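Local coordinates for protein FimX (Pseudomonas aeruginosa PAO1, PDB 3HV9), which carries an EAL domain, a bacterial module built as a modified beta/alpha barrel, which is the part described here, at residues N28-L33 with D81-L86; D43-Y48 with G99-L104; L221-F226 with A241-G246. All blocks are in the same frame, centred on the assembly; numbering follows the deposited sequence.

Interaction 1 (N28-L33 with D81-L86); sequences NSFRLL and DRWVIL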
loop_
_atom_site.group_PDB
_atom_site.type_symbol
_atom_site.label_atom_id
_atom_site.label_comp_id
_atom_site.label_asym_id
_atom_site.label_seq_id
_atom_site.Cartn_x
_atom_site.Cartn_y
_atom_site.Cartn_z
ATOM N N ASN A 28 -0.996 -10.887 17.535
ATOM C CA ASN A 28 -0.136 -9.845 16.955
ATOM C C ASN A 28 1.259 -10.337 16.566
ATOM O O ASN A 28 2.254 -9.664 16.827
ATOM C CB ASN A 28 0.015 -8.648 17.905
ATOM C CG ASN A 28 -1.265 -7.835 18.031
ATOM O OD1 ASN A 28 -2.044 -7.712 17.080
ATOM N ND2 ASN A 28 -1.485 -7.273 19.211
ATOM N N SER A 29 1.335 -11.502 15.945
ATOM C CA SER A 29 2.623 -12.010 15.496
ATOM C C SER A 29 2.936 -11.533 14.087
ATOM O O SER A 29 3.904 -11.986 13.459
ATOM C CB SER A 29 2.673 -13.541 15.581
ATOM O OG SER A 29 2.458 -13.962 16.919
ATOM N N PHE A 30 2.109 -10.630 13.577
ATOM C CA PHE A 30 2.493 -9.897 12.384
ATOM C C PHE A 30 3.358 -8.728 12.813
ATOM O O PHE A 30 3.433 -8.377 13.989
ATOM C CB PHE A 30 1.287 -9.375 11.608
ATOM C CG PHE A 30 0.505 -10.441 10.926
ATOM C CD1 PHE A 30 0.943 -10.977 9.732
ATOM C CD2 PHE A 30 -0.676 -10.908 11.473
ATOM C CE1 PHE A 30 0.229 -11.978 9.107
ATOM C CE2 PHE A 30 -1.397 -11.907 10.849
ATOM C CZ PHE A 30 -0.948 -12.445 9.668
ATOM N N ARG A 31 4.017 -8.137 11.834
ATOM C CA ARG A 31 4.872 -6.983 12.052
ATOM C C ARG A 31 4.635 -6.018 10.900
ATOM O O ARG A 31 4.704 -6.410 9.730
ATOM C CB ARG A 31 6.343 -7.405 12.062
ATOM C CG ARG A 31 7.295 -6.333 12.563
ATOM C CD ARG A 31 7.733 -6.597 14.007
ATOM N NE ARG A 31 6.644 -7.080 14.852
ATOM C CZ ARG A 31 6.831 -7.705 16.009
ATOM N NH1 ARG A 31 5.790 -8.126 16.720
ATOM N NH2 ARG A 31 8.065 -7.918 16.450
ATOM N N LEU A 32 4.365 -4.767 11.227
ATOM C CA LEU A 32 4.141 -3.763 10.219
ATOM C C LEU A 32 5.456 -3.060 9.969
ATOM O O LEU A 32 6.195 -2.775 10.905
ATOM C CB LEU A 32 3.100 -2.770 10.720
ATOM C CG LEU A 32 1.707 -2.783 10.100
ATOM C CD1 LEU A 32 1.384 -4.083 9.380
ATOM C CD2 LEU A 32 0.701 -2.470 11.167
ATOM N N LEU A 33 5.753 -2.781 8.706
ATOM C CA LEU A 33 6.901 -1.950 8.386
ATOM C C LEU A 33 6.381 -0.760 7.617
ATOM O O LEU A 33 5.274 -0.817 7.069
ATOM C CB LEU A 33 7.922 -2.729 7.539
ATOM C CG LEU A 33 8.519 -4.027 8.091
ATOM C CD1 LEU A 33 9.351 -4.706 7.020
ATOM C CD2 LEU A 33 9.376 -3.755 9.297
ATOM N N ASP A 81 -5.909 -8.353 5.708
ATOM C CA ASP A 81 -6.122 -6.945 5.396
ATOM C C ASP A 81 -6.775 -6.214 6.561
ATOM O O ASP A 81 -6.382 -5.086 6.887
ATOM C CB ASP A 81 -6.944 -6.789 4.109
ATOM C CG ASP A 81 -6.166 -7.200 2.866
ATOM O OD1 ASP A 81 -4.945 -7.408 3.002
ATOM O OD2 ASP A 81 -6.755 -7.302 1.760
ATOM N N ARG A 82 -7.754 -6.840 7.213
ATOM C CA ARG A 82 -8.440 -6.176 8.329
ATOM C C ARG A 82 -7.470 -5.909 9.471
ATOM O O ARG A 82 -7.494 -4.833 10.080
ATOM C CB ARG A 82 -9.640 -6.992 8.841
ATOM C CG ARG A 82 -10.864 -6.992 7.916
ATOM C CD ARG A 82 -12.170 -7.288 8.687
ATOM N NE ARG A 82 -12.228 -8.653 9.204
ATOM C CZ ARG A 82 -12.539 -9.722 8.473
ATOM N NH1 ARG A 82 -12.820 -9.603 7.181
ATOM N NH2 ARG A 82 -12.570 -10.916 9.034
ATOM N N TRP A 83 -6.623 -6.892 9.762
ATOM C CA TRP A 83 -5.624 -6.744 10.815
ATOM C C TRP A 83 -4.757 -5.517 10.501
ATOM O O TRP A 83 -4.537 -4.649 11.346
ATOM C CB TRP A 83 -4.756 -8.019 10.931
ATOM C CG TRP A 83 -3.849 -7.994 12.126
ATOM C CD1 TRP A 83 -4.124 -8.475 13.378
ATOM C CD2 TRP A 83 -2.540 -7.410 12.198
ATOM N NE1 TRP A 83 -3.063 -8.235 14.219
ATOM C CE2 TRP A 83 -2.079 -7.581 13.520
ATOM C CE3 TRP A 83 -1.721 -6.740 11.277
ATOM C CZ2 TRP A 83 -0.824 -7.117 13.943
ATOM C CZ3 TRP A 83 -0.472 -6.279 11.698
ATOM C CH2 TRP A 83 -0.037 -6.477 13.019
ATOM N N VAL A 84 -4.289 -5.439 9.262
ATOM C CA VAL A 84 -3.413 -4.349 8.862
ATOM C C VAL A 84 -4.163 -3.038 8.936
ATOM O O VAL A 84 -3.679 -2.062 9.511
ATOM C CB VAL A 84 -2.862 -4.566 7.427
ATOM C CG1 VAL A 84 -1.981 -3.391 7.004
ATOM C CG2 VAL A 84 -2.091 -5.853 7.378
ATOM N N ILE A 85 -5.358 -3.012 8.359
ATOM C CA ILE A 85 -6.153 -1.797 8.402
ATOM C C ILE A 85 -6.397 -1.337 9.835
ATOM O O ILE A 85 -6.170 -0.168 10.168
ATOM C CB ILE A 85 -7.474 -1.951 7.656
ATOM C CG1 ILE A 85 -7.184 -2.193 6.177
ATOM C CG2 ILE A 85 -8.299 -0.685 7.822
ATOM C CD1 ILE A 85 -8.370 -2.662 5.362
ATOM N N LEU A 86 -6.838 -2.251 10.688
ATOM C CA LEU A 86 -7.104 -1.898 12.077
ATOM C C LEU A 86 -5.871 -1.304 12.740
ATOM O O LEU A 86 -5.950 -0.290 13.434
ATOM C CB LEU A 86 -7.520 -3.133 12.872
ATOM C CG LEU A 86 -8.945 -3.321 13.349
ATOM C CD1 LEU A 86 -8.882 -4.304 14.508
ATOM C CD2 LEU A 86 -9.568 -1.988 13.780
#

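Interaction 2 (D43-Y48 with G99-L104); sequences DSHENY and GHQTKL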
loop_
_atom_site.group_PDB
_atom_site.type_symbol
_atom_site.label_atom_id
_atom_site.label_comp_id
_atom_site.label_asym_id
_atom_site.label_seq_id
_atom_site.Cartn_x
_atom_site.Cartn_y
_atom_site.Cartn_z
ATOM N N ASP A 43 4.168 18.593 -0.689
ATOM C CA ASP A 43 3.200 17.983 0.217
ATOM C C ASP A 43 3.716 18.034 1.662
ATOM O O ASP A 43 4.823 17.592 1.956
ATOM C CB ASP A 43 2.955 16.537 -0.214
ATOM C CG ASP A 43 1.836 15.876 0.548
ATOM O OD1 ASP A 43 1.313 16.474 1.507
ATOM O OD2 ASP A 43 1.481 14.737 0.177
ATOM N N SER A 44 2.910 18.580 2.564
ATOM C CA SER A 44 3.283 18.667 3.979
ATOM C C SER A 44 3.214 17.316 4.709
ATOM O O SER A 44 3.947 17.082 5.671
ATOM C CB SER A 44 2.398 19.698 4.699
ATOM O OG SER A 44 1.025 19.526 4.364
ATOM N N HIS A 45 2.330 16.436 4.246
ATOM C CA HIS A 45 2.063 15.176 4.931
ATOM C C HIS A 45 3.318 14.306 5.046
ATOM O O HIS A 45 4.198 14.356 4.199
ATOM C CB HIS A 45 0.959 14.380 4.210
ATOM C CG HIS A 45 -0.363 15.078 4.141
ATOM N ND1 HIS A 45 -1.182 15.235 5.239
ATOM C CD2 HIS A 45 -1.022 15.634 3.097
ATOM C CE1 HIS A 45 -2.280 15.875 4.879
ATOM N NE2 HIS A 45 -2.211 16.124 3.582
ATOM N N GLU A 46 3.385 13.525 6.116
ATOM C CA GLU A 46 4.362 12.466 6.273
ATOM C C GLU A 46 3.762 11.176 5.698
ATOM O O GLU A 46 3.089 10.433 6.413
ATOM C CB GLU A 46 4.689 12.277 7.762
ATOM C CG GLU A 46 5.481 13.419 8.376
ATOM C CD GLU A 46 5.747 13.206 9.856
ATOM O OE1 GLU A 46 5.188 12.245 10.430
ATOM O OE2 GLU A 46 6.512 13.999 10.443
ATOM N N ASN A 47 3.983 10.934 4.405
ATOM C CA ASN A 47 3.445 9.765 3.711
ATOM C C ASN A 47 4.279 8.493 3.888
ATOM O O ASN A 47 5.463 8.481 3.563
ATOM C CB ASN A 47 3.332 10.060 2.213
ATOM C CG ASN A 47 2.414 11.239 1.910
ATOM O OD1 ASN A 47 2.859 12.284 1.433
ATOM N ND2 ASN A 47 1.134 11.069 2.181
ATOM N N TYR A 48 3.653 7.429 4.387
ATOM C CA TYR A 48 4.295 6.124 4.472
ATOM C C TYR A 48 3.436 5.053 3.839
ATOM O O TYR A 48 2.209 5.059 3.994
ATOM C CB TYR A 48 4.465 5.712 5.910
ATOM C CG TYR A 48 5.489 6.460 6.717
ATOM C CD1 TYR A 48 6.788 5.974 6.831
ATOM C CD2 TYR A 48 5.150 7.615 7.420
ATOM C CE1 TYR A 48 7.741 6.628 7.610
ATOM C CE2 TYR A 48 6.092 8.280 8.213
ATOM C CZ TYR A 48 7.384 7.773 8.300
ATOM O OH TYR A 48 8.337 8.390 9.060
ATOM N N GLY A 99 0.059 15.724 16.621
ATOM C CA GLY A 99 0.348 16.761 15.651
ATOM C C GLY A 99 1.156 16.331 14.441
ATOM O O GLY A 99 1.535 17.169 13.622
ATOM N N HIS A 100 1.432 15.036 14.315
ATOM C CA HIS A 100 2.071 14.544 13.102
ATOM C C HIS A 100 1.064 14.479 11.949
ATOM O O HIS A 100 0.003 13.862 12.069
ATOM C CB HIS A 100 2.687 13.166 13.330
ATOM C CG HIS A 100 3.946 13.192 14.133
ATOM N ND1 HIS A 100 5.192 13.322 13.558
ATOM C CD2 HIS A 100 4.153 13.091 15.468
ATOM C CE1 HIS A 100 6.114 13.305 14.505
ATOM N NE2 HIS A 100 5.510 13.169 15.673
ATOM N N GLN A 101 1.414 15.105 10.830
ATOM C CA GLN A 101 0.596 15.061 9.619
ATOM C C GLN A 101 0.762 13.747 8.852
ATOM O O GLN A 101 0.974 13.758 7.633
ATOM C CB GLN A 101 1.021 16.173 8.665
ATOM C CG GLN A 101 0.508 17.557 8.943
ATOM C CD GLN A 101 0.687 18.459 7.729
ATOM O OE1 GLN A 101 0.103 18.216 6.669
ATOM N NE2 GLN A 101 1.511 19.493 7.874
ATOM N N THR A 102 0.666 12.613 9.528
ATOM C CA THR A 102 0.964 11.373 8.831
ATOM C C THR A 102 -0.195 10.735 8.064
ATOM O O THR A 102 -1.343 10.813 8.463
ATOM C CB THR A 102 1.745 10.374 9.699
ATOM O OG1 THR A 102 1.365 9.026 9.372
ATOM C CG2 THR A 102 1.520 10.644 11.143
ATOM N N LYS A 103 0.143 10.118 6.938
ATOM C CA LYS A 103 -0.828 9.486 6.064
ATOM C C LYS A 103 -0.261 8.127 5.646
ATOM O O LYS A 103 0.927 8.026 5.351
ATOM C CB LYS A 103 -1.054 10.364 4.839
ATOM C CG LYS A 103 -2.075 9.816 3.877
ATOM C CD LYS A 103 -2.217 10.709 2.663
ATOM C CE LYS A 103 -2.765 12.072 3.031
ATOM N NZ LYS A 103 -3.197 12.763 1.784
ATOM N N LEU A 104 -1.093 7.088 5.632
ATOM C CA LEU A 104 -0.629 5.743 5.327
ATOM C C LEU A 104 -1.281 5.162 4.095
ATOM O O LEU A 104 -2.496 5.191 3.957
ATOM C CB LEU A 104 -0.872 4.785 6.492
ATOM C CG LEU A 104 -0.253 5.138 7.842
ATOM C CD1 LEU A 104 -0.603 4.074 8.883
ATOM C CD2 LEU A 104 1.255 5.289 7.698
HETATM O O HOH W 1 -0.626 13.074 0.914
HETATM O O HOH W 2 -4.927 15.367 1.925
#

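Interaction 3 (L221-F226 with A241-G246); sequences LSIVPF and ATYIQG. With GOL (glycerol), chain C.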
loop_
_atom_site.group_PDB
_atom_site.type_symbol
_atom_site.label_atom_id
_atom_site.label_comp_id
_atom_site.label_asym_id
_atom_site.label_seq_id
_atom_site.Cartn_x
_atom_site.Cartn_y
_atom_site.Cartn_z
ATOM N N LEU A 221 -1.863 12.284 -9.083
ATOM C CA LEU A 221 -0.553 12.452 -8.465
ATOM C C LEU A 221 0.297 11.212 -8.730
ATOM O O LEU A 221 -0.101 10.094 -8.411
ATOM C CB LEU A 221 -0.685 12.704 -6.970
ATOM C CG LEU A 221 -1.587 13.874 -6.605
ATOM C CD1 LEU A 221 -1.618 14.035 -5.107
ATOM C CD2 LEU A 221 -1.090 15.146 -7.280
ATOM N N SER A 222 1.464 11.416 -9.328
ATOM C CA SER A 222 2.301 10.313 -9.763
ATOM C C SER A 222 3.251 9.877 -8.646
ATOM O O SER A 222 3.889 10.712 -8.007
ATOM C CB SER A 222 3.076 10.710 -11.023
ATOM O OG SER A 222 3.936 11.818 -10.776
ATOM N N ILE A 223 3.324 8.570 -8.401
ATOM C CA ILE A 223 4.298 8.014 -7.456
ATOM C C ILE A 223 5.229 7.068 -8.191
ATOM O O ILE A 223 4.779 6.077 -8.779
ATOM C CB ILE A 223 3.629 7.242 -6.303
ATOM C CG1 ILE A 223 2.654 8.146 -5.546
ATOM C CG2 ILE A 223 4.685 6.705 -5.342
ATOM C CD1 ILE A 223 2.115 7.515 -4.264
ATOM N N VAL A 224 6.522 7.378 -8.182
ATOM C CA VAL A 224 7.497 6.510 -8.856
ATOM C C VAL A 224 8.409 5.838 -7.836
ATOM O O VAL A 224 9.143 6.524 -7.115
ATOM C CB VAL A 224 8.328 7.287 -9.893
ATOM C CG1 VAL A 224 9.304 6.352 -10.632
ATOM C CG2 VAL A 224 7.407 7.993 -10.880
ATOM N N PRO A 225 8.341 4.490 -7.757
ATOM C CA PRO A 225 9.084 3.637 -6.814
ATOM C C PRO A 225 10.453 3.205 -7.358
ATOM O O PRO A 225 10.804 3.585 -8.474
ATOM C CB PRO A 225 8.209 2.392 -6.710
ATOM C CG PRO A 225 7.265 2.440 -7.894
ATOM C CD PRO A 225 7.515 3.688 -8.672
ATOM N N PHE A 226 11.180 2.402 -6.576
ATOM C CA PHE A 226 12.466 1.784 -6.959
ATOM C C PHE A 226 13.540 2.797 -7.270
ATOM O O PHE A 226 14.328 2.611 -8.191
ATOM C CB PHE A 226 12.325 0.781 -8.114
ATOM C CG PHE A 226 11.622 -0.493 -7.720
ATOM C CD1 PHE A 226 12.299 -1.489 -7.023
ATOM C CD2 PHE A 226 10.275 -0.686 -8.035
ATOM C CE1 PHE A 226 11.648 -2.662 -6.652
ATOM C CE2 PHE A 226 9.610 -1.852 -7.666
ATOM C CZ PHE A 226 10.297 -2.842 -6.969
ATOM N N ALA A 241 7.843 13.928 -11.553
ATOM C CA ALA A 241 7.142 12.964 -10.722
ATOM C C ALA A 241 6.686 13.687 -9.469
ATOM O O ALA A 241 7.426 14.484 -8.906
ATOM C CB ALA A 241 8.080 11.808 -10.366
ATOM N N THR A 242 5.470 13.437 -9.011
ATOM C CA THR A 242 5.042 14.198 -7.848
ATOM C C THR A 242 5.540 13.582 -6.523
ATOM O O THR A 242 5.816 14.306 -5.559
ATOM C CB THR A 242 3.513 14.605 -7.903
ATOM O OG1 THR A 242 2.936 14.623 -6.590
ATOM C CG2 THR A 242 2.739 13.680 -8.779
ATOM N N TYR A 243 5.693 12.258 -6.504
ATOM C CA TYR A 243 6.273 11.547 -5.355
ATOM C C TYR A 243 7.223 10.447 -5.832
ATOM O O TYR A 243 7.037 9.885 -6.911
ATOM C CB TYR A 243 5.192 10.880 -4.499
ATOM C CG TYR A 243 4.173 11.800 -3.860
ATOM C CD1 TYR A 243 4.378 12.324 -2.588
ATOM C CD2 TYR A 243 2.982 12.107 -4.511
ATOM C CE1 TYR A 243 3.428 13.154 -1.984
ATOM C CE2 TYR A 243 2.031 12.935 -3.920
ATOM C CZ TYR A 243 2.257 13.452 -2.659
ATOM O OH TYR A 243 1.309 14.271 -2.074
ATOM N N ILE A 244 8.219 10.131 -5.007
ATOM C CA ILE A 244 9.141 9.025 -5.271
ATOM C C ILE A 244 9.374 8.178 -4.007
ATOM O O ILE A 244 9.140 8.633 -2.890
ATOM C CB ILE A 244 10.498 9.519 -5.840
ATOM C CG1 ILE A 244 11.100 10.594 -4.940
ATOM C CG2 ILE A 244 10.338 10.026 -7.276
ATOM C CD1 ILE A 244 12.503 10.993 -5.324
ATOM N N GLN A 245 9.823 6.945 -4.185
ATOM C CA GLN A 245 10.054 6.058 -3.056
ATOM C C GLN A 245 11.175 5.133 -3.459
ATOM O O GLN A 245 11.338 4.841 -4.635
ATOM C CB GLN A 245 8.796 5.237 -2.791
ATOM C CG GLN A 245 8.825 4.367 -1.537
ATOM C CD GLN A 245 7.715 3.331 -1.563
ATOM O OE1 GLN A 245 7.458 2.713 -2.602
ATOM N NE2 GLN A 245 7.052 3.131 -0.426
ATOM N N GLY A 246 11.957 4.673 -2.498
ATOM C CA GLY A 246 13.032 3.758 -2.824
ATOM C C GLY A 246 13.988 3.626 -1.666
ATOM O O GLY A 246 14.083 4.535 -0.830
HETATM C C1 GOL C . 10.203 0.613 -3.307
HETATM O O1 GOL C . 9.955 1.808 -4.000
HETATM C C2 GOL C . 9.414 -0.470 -4.014
HETATM O O2 GOL C . 8.046 -0.248 -3.765
HETATM C C3 GOL C . 9.836 -1.840 -3.486
HETATM O O3 GOL C . 8.867 -2.783 -3.872
#

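Interaction 1 (N28-L33 with D81-L86)
Strand residues Phe30 to Leu33 pass helix 81-86 with axes 10.2 Å apart at their closest and at 53° to each other, and the backbones come nearest where the CA atoms of Leu32 and Val84 lie 7.7 Å apart. The indole of Trp83, which the helix directs at the strand, carries much of the contact. A chi1 of -172° turns the Trp83 indole away from its own backbone N and out to three side chains. At its pyrrole edge NE1 donates to Asn28 OD1 over 3.1 Å; the bond is bent at the hydrogen, yet OD1 stays close to the ring plane and NE1 lies in the plane of the amide, although the two flat groups are steeply turned against each other. Over one indole face sits Phe30, whose CB makes a CH-pi contact 3.7 Å from the centroid of the six-membered ring of Trp83. The phenyl ring follows obliquely, its CD2 reaching to 4.0 Å from Trp83 CD2. At the far edge Leu32 CD1 lies in the ring plane, 3.7 Å from Trp83 CZ3, and the same methyl touches Val84 CG1. Leu21 and Ala24 of helix 17-24 pack on Phe30, while Leu52 of strand 46-54 adjoins both Phe30 and Leu32. A helix laid against the outside of the strands is characteristic of a beta/alpha barrel; here Trp83 fills the interface at the first strand of the EAL fold.

Interaction 2 (D43-Y48 with G99-L104)
Glu46, Asn47 and Tyr48 pair in parallel with Thr102, Lys103 and Leu104, and the main-chain bonds set the register. Glu46 straddles Thr102: its N donates to Gln101 O over 2.9 Å, and its O accepts from Lys103 N over 3.0 Å. Tyr48 N then reaches Lys103 O in a nearly straight bond (171°).

Polar side chains extend the pairing into the loops ahead of the strands. Ser44 OG donates to Gln101 OE1 over 2.8 Å, meeting a lone pair of the amide oxygen in its plane. His100 ND1 faces the carboxylate of Glu46 with two weak bonds, to OE1 and OE2, and the carboxylate lies at the edge of the imidazole. Asp43 closes an Asx turn, OD1 accepting from His45 N.

Contacts over ring faces centre on His45. Lys103 runs extended until chi3 (-65°) bends it, which swings CE over one imidazole face, 3.9 Å from the ring centroid in a CH-pi contact, while Gln101 OE1 sits over the opposite face. The ammonium is well supplied: Lys103 NZ donates to a water 2.7 Å away, which in turn donates to Asp43 OD2, and Gln165 OE1 also bonds NZ.

Apolar contact comes from the face carrying Tyr48 and Leu104, where Tyr48 CB meets Leu104 CD2 at 3.7 Å; beyond it, Tyr48 OH bonds Tyr258 N. On the same face, Thr102 OG1 is buried without a partner. Side-by-side parallel strands, joined through helical connections, are characteristic of the barrel sheet of an EAL domain.

Interaction 3 (L221-F226 with A241-G246)
A beta-alpha-beta crossover joins the two segments: strand 221-224 leads through helix 230-239 to strand 243-244, which returns parallel beside it in the barrel sheet. Ile223 pairs with Tyr243 and Val224 with Ile244. Ser222 O receives Tyr243 N at 2.8 Å, Val224 N donates to Tyr243 O at 2.9 Å, and Val224 O takes Gln245 N at 3.0 Å.

Ser222 grips the incoming chain a second time. With chi1 at 61°, OG is tucked over its own main chain, from where it accepts Thr242 N at 2.8 Å with an angle of 160° at the hydrogen; the same amide also makes a weak bond to Ser222 O. Leu221 CD1 lies in the plane of the Tyr243 ring, against its edge at CE2, while Ile223 CG1 packs on Tyr243 CB. On the face of Val224 and Ile244, Val224 CG2 meets Ala241 CB at 3.9 Å, and Leu236 of helix 230-239 touches both Val224 and Ile244.

The polar end of Gln245 is held on both atoms, NE2 by Glu49 OE1 and OE1 by Lys190 NZ. A glycerol, probably from the crystallisation liquor, also settles here. Its O1 and O2 both donate to Gln245 OE1, and its C2 and C3 lie over one face of the Phe226 ring, C3 coming to 3.7 Å from Phe226 CZ. The main chain fixes the other side of O1, which accepts Phe226 N at 2.9 Å in a nearly straight bond of 174°.

Overall arrangement
The three contacts illustrate how a closed sheet and its covering helices are assembled from distant parts of one chain. Interactions 2 and 3 join neighbouring strands within the sheet, whereas interaction 1 seats a helix against it. Strand 30-39 links them, flanked by strand 46-54 of interaction 2 and strand 243-244 of interaction 3. The centres of interactions 1 and 3 lie about 24 Å apart, on opposite sides of the chain's centre. Interactions 2 and 3, with centres about 15 Å apart, touch directly: Tyr243 OH probably bonds Asp43 OD2, although the modelled separation is doubtfully short. Glycerols lie beside interactions 1 and 3; the one at interaction 1 is hydrogen-bonded by Leu32 N.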